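Local coordinates for acetyl-CoA hydrolase/transferase family protein (Porphyromonas gingivalis, PDB 2NVV), which probably hydrolyses acetyl-CoA or transfers coenzyme A between an acyl-CoA and acetate, and binds zinc, at residues V130-P138 against K196-A204. Residues are numbered along the deposited sequence; the frame is centred on the assembly and turned at random.
Sequences VTEDGKILP and KPYVQVDPA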
loop_
_atom_site.group_PDB
_atom_site.type_symbol
_atom_site.label_atom_id
_atom_site.label_comp_id
_atom_site.label_asym_id
_atom_site.label_seq_id
_atom_site.Cartn_x
_atom_site.Cartn_y
_atom_site.Cartn_z
ATOM N N VAL A 130 28.780 -23.260 8.389
ATOM C CA VAL A 130 29.532 -22.012 8.368
ATOM C C VAL A 130 30.958 -22.361 7.954
ATOM O O VAL A 130 31.644 -23.130 8.623
ATOM C CB VAL A 130 29.537 -21.333 9.754
ATOM C CG1 VAL A 130 30.070 -22.298 10.804
ATOM C CG2 VAL A 130 30.358 -20.052 9.702
ATOM N N THR A 131 31.385 -21.812 6.825
ATOM C CA THR A 131 32.721 -22.058 6.301
ATOM C C THR A 131 33.752 -21.208 7.041
ATOM O O THR A 131 33.416 -20.224 7.704
ATOM C CB THR A 131 32.776 -21.721 4.801
ATOM O OG1 THR A 131 31.735 -22.430 4.122
ATOM C CG2 THR A 131 34.086 -22.139 4.210
ATOM N N GLU A 132 35.014 -21.596 6.921
ATOM C CA GLU A 132 36.100 -20.879 7.567
ATOM C C GLU A 132 36.327 -19.532 6.885
ATOM O O GLU A 132 36.798 -18.584 7.516
ATOM C CB GLU A 132 37.372 -21.713 7.502
ATOM C CG GLU A 132 38.365 -21.366 8.570
ATOM C CD GLU A 132 37.937 -21.853 9.939
ATOM O OE1 GLU A 132 38.439 -21.299 10.941
ATOM O OE2 GLU A 132 37.114 -22.793 10.019
ATOM N N ASP A 133 35.995 -19.454 5.598
ATOM C CA ASP A 133 36.151 -18.217 4.846
ATOM C C ASP A 133 34.887 -17.370 4.932
ATOM O O ASP A 133 34.629 -16.527 4.074
ATOM C CB ASP A 133 36.503 -18.509 3.377
ATOM C CG ASP A 133 35.414 -19.282 2.649
ATOM O OD1 ASP A 133 34.451 -19.727 3.312
ATOM O OD2 ASP A 133 35.524 -19.451 1.411
ATOM N N GLY A 134 34.096 -17.613 5.974
ATOM C CA GLY A 134 32.877 -16.851 6.202
ATOM C C GLY A 134 31.646 -17.096 5.345
ATOM O O GLY A 134 30.904 -16.156 5.060
ATOM N N LYS A 135 31.416 -18.332 4.920
ATOM C CA LYS A 135 30.229 -18.620 4.117
ATOM C C LYS A 135 29.155 -19.209 5.023
ATOM O O LYS A 135 29.370 -20.224 5.691
ATOM C CB LYS A 135 30.545 -19.596 2.979
ATOM C CG LYS A 135 31.378 -19.005 1.868
ATOM C CD LYS A 135 31.502 -19.985 0.721
ATOM C CE LYS A 135 32.398 -19.444 -0.394
ATOM N NZ LYS A 135 32.519 -20.444 -1.509
ATOM N N ILE A 136 27.997 -18.558 5.044
ATOM C CA ILE A 136 26.899 -18.998 5.890
ATOM C C ILE A 136 25.782 -19.680 5.113
ATOM O O ILE A 136 25.344 -19.182 4.078
ATOM C CB ILE A 136 26.301 -17.798 6.675
ATOM C CG1 ILE A 136 27.263 -17.364 7.783
ATOM C CG2 ILE A 136 24.949 -18.161 7.259
ATOM C CD1 ILE A 136 28.465 -16.599 7.284
ATOM N N LEU A 137 25.336 -20.827 5.619
ATOM C CA LEU A 137 24.235 -21.564 5.013
ATOM C C LEU A 137 23.112 -21.562 6.056
ATOM O O LEU A 137 23.219 -22.222 7.095
ATOM C CB LEU A 137 24.646 -23.007 4.665
ATOM C CG LEU A 137 23.576 -23.906 4.015
ATOM C CD1 LEU A 137 23.092 -23.313 2.707
ATOM C CD2 LEU A 137 24.150 -25.284 3.768
ATOM N N PRO A 138 22.030 -20.813 5.790
ATOM C CA PRO A 138 20.867 -20.688 6.673
ATOM C C PRO A 138 20.160 -22.025 6.823
ATOM O O PRO A 138 20.497 -22.990 6.136
ATOM C CB PRO A 138 19.969 -19.685 5.944
ATOM C CG PRO A 138 20.856 -19.037 4.942
ATOM C CD PRO A 138 21.779 -20.127 4.517
ATOM N N LYS A 196 22.728 -16.050 -4.387
ATOM C CA LYS A 196 23.591 -17.183 -4.071
ATOM C C LYS A 196 22.956 -18.092 -3.020
ATOM O O LYS A 196 22.057 -17.687 -2.286
ATOM C CB LYS A 196 24.964 -16.691 -3.588
ATOM C CG LYS A 196 25.764 -15.992 -4.672
ATOM C CD LYS A 196 27.124 -15.553 -4.189
ATOM C CE LYS A 196 27.854 -14.784 -5.288
ATOM N NZ LYS A 196 29.263 -14.464 -4.922
ATOM N N PRO A 197 23.411 -19.349 -2.952
ATOM C CA PRO A 197 22.875 -20.310 -1.982
ATOM C C PRO A 197 23.508 -20.163 -0.597
ATOM O O PRO A 197 23.393 -21.049 0.256
ATOM C CB PRO A 197 23.188 -21.655 -2.635
ATOM C CG PRO A 197 24.502 -21.396 -3.291
ATOM C CD PRO A 197 24.337 -20.007 -3.896
ATOM N N TYR A 198 24.162 -19.030 -0.377
ATOM C CA TYR A 198 24.819 -18.778 0.893
ATOM C C TYR A 198 25.112 -17.294 1.022
ATOM O O TYR A 198 25.064 -16.556 0.042
ATOM C CB TYR A 198 26.132 -19.571 0.968
ATOM C CG TYR A 198 27.158 -19.123 -0.044
ATOM C CD1 TYR A 198 27.895 -17.960 0.151
ATOM C CD2 TYR A 198 27.356 -19.829 -1.219
ATOM C CE1 TYR A 198 28.796 -17.505 -0.794
ATOM C CE2 TYR A 198 28.263 -19.381 -2.181
ATOM C CZ TYR A 198 28.978 -18.213 -1.960
ATOM O OH TYR A 198 29.865 -17.744 -2.909
ATOM N N VAL A 199 25.418 -16.864 2.239
ATOM C CA VAL A 199 25.746 -15.476 2.490
ATOM C C VAL A 199 27.232 -15.402 2.858
ATOM O O VAL A 199 27.712 -16.162 3.689
ATOM C CB VAL A 199 24.844 -14.890 3.621
ATOM C CG1 VAL A 199 24.573 -15.942 4.642
ATOM C CG2 VAL A 199 25.519 -13.691 4.289
ATOM N N GLN A 200 27.957 -14.500 2.206
ATOM C CA GLN A 200 29.389 -14.319 2.440
ATOM C C GLN A 200 29.696 -13.174 3.400
ATOM O O GLN A 200 29.266 -12.040 3.185
ATOM C CB GLN A 200 30.086 -14.047 1.109
ATOM C CG GLN A 200 31.587 -13.815 1.193
ATOM C CD GLN A 200 32.373 -15.091 1.399
ATOM O OE1 GLN A 200 32.577 -15.532 2.525
ATOM N NE2 GLN A 200 32.813 -15.696 0.307
ATOM N N VAL A 201 30.443 -13.472 4.458
ATOM C CA VAL A 201 30.821 -12.457 5.438
ATOM C C VAL A 201 32.305 -12.571 5.738
ATOM O O VAL A 201 32.946 -13.536 5.335
ATOM C CB VAL A 201 30.066 -12.624 6.768
ATOM C CG1 VAL A 201 28.582 -12.718 6.517
ATOM C CG2 VAL A 201 30.585 -13.850 7.504
ATOM N N ASP A 202 32.849 -11.577 6.436
ATOM C CA ASP A 202 34.256 -11.598 6.813
ATOM C C ASP A 202 34.308 -12.485 8.047
ATOM O O ASP A 202 33.735 -12.149 9.086
ATOM C CB ASP A 202 34.751 -10.193 7.175
ATOM C CG ASP A 202 36.242 -10.157 7.510
ATOM O OD1 ASP A 202 36.800 -11.187 7.958
ATOM O OD2 ASP A 202 36.862 -9.094 7.340
ATOM N N PRO A 203 34.992 -13.633 7.954
ATOM C CA PRO A 203 35.086 -14.550 9.097
ATOM C C PRO A 203 35.560 -13.881 10.388
ATOM O O PRO A 203 35.301 -14.373 11.483
ATOM C CB PRO A 203 36.039 -15.635 8.591
ATOM C CG PRO A 203 36.869 -14.923 7.576
ATOM C CD PRO A 203 35.861 -14.073 6.852
ATOM N N ALA A 204 36.234 -12.745 10.252
ATOM C CA ALA A 204 36.733 -12.002 11.400
ATOM C C ALA A 204 35.582 -11.461 12.256
ATOM O O ALA A 204 35.758 -11.173 13.447
ATOM C CB ALA A 204 37.612 -10.854 10.923
#
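Ile-136 and Val-199 face each other as an antiparallel hydrogen-bonded pair, exchanging two backbone bonds, Ile-136 N to Val-199 O at 2.8 Å and Val-199 N to Ile-136 O at 3.0 Å. A third, from Val-201 N to Gly-134 O (2.8 Å), closes the ladder where the type I turn from Thr-131 to Gly-134 leads into strand 135-137. On one face of this ribbon the extended chain of Lys-135 passes over the Tyr-198 ring in a CH-pi contact, its CD 4.1 Å from the ring centroid. The aliphatic chain does the touching, while the side chain of Gln-200 crosses the lysine near its CG. The opposite face is apolar: Ile-136 CB meets Val-199 CG1 at 3.3 Å, a methyl that chi1 of 35° sets between the backbone N and the carbonyl carbon. From the same isoleucine CD1 reaches on to Val-201 CG2 (3.5 Å), the two side chains meeting nearly at right angles. Beyond the ladder, the Pro-203 ring packs against the turn, CB lying 3.2 Å from Glu-132 O. Strand 199-200 is an outer strand of a small three-stranded antiparallel sheet, with 135-137 in the middle and 129-130 beyond it. The apolar face of this small sheet rests on the N-terminal domain's parallel sheet and a helix, Ile-136 touching Ile-125 and Val-127 of strand 122-127, Val-199 touching Leu-145 and Val-201 touching Cys-149 of helix 145-151.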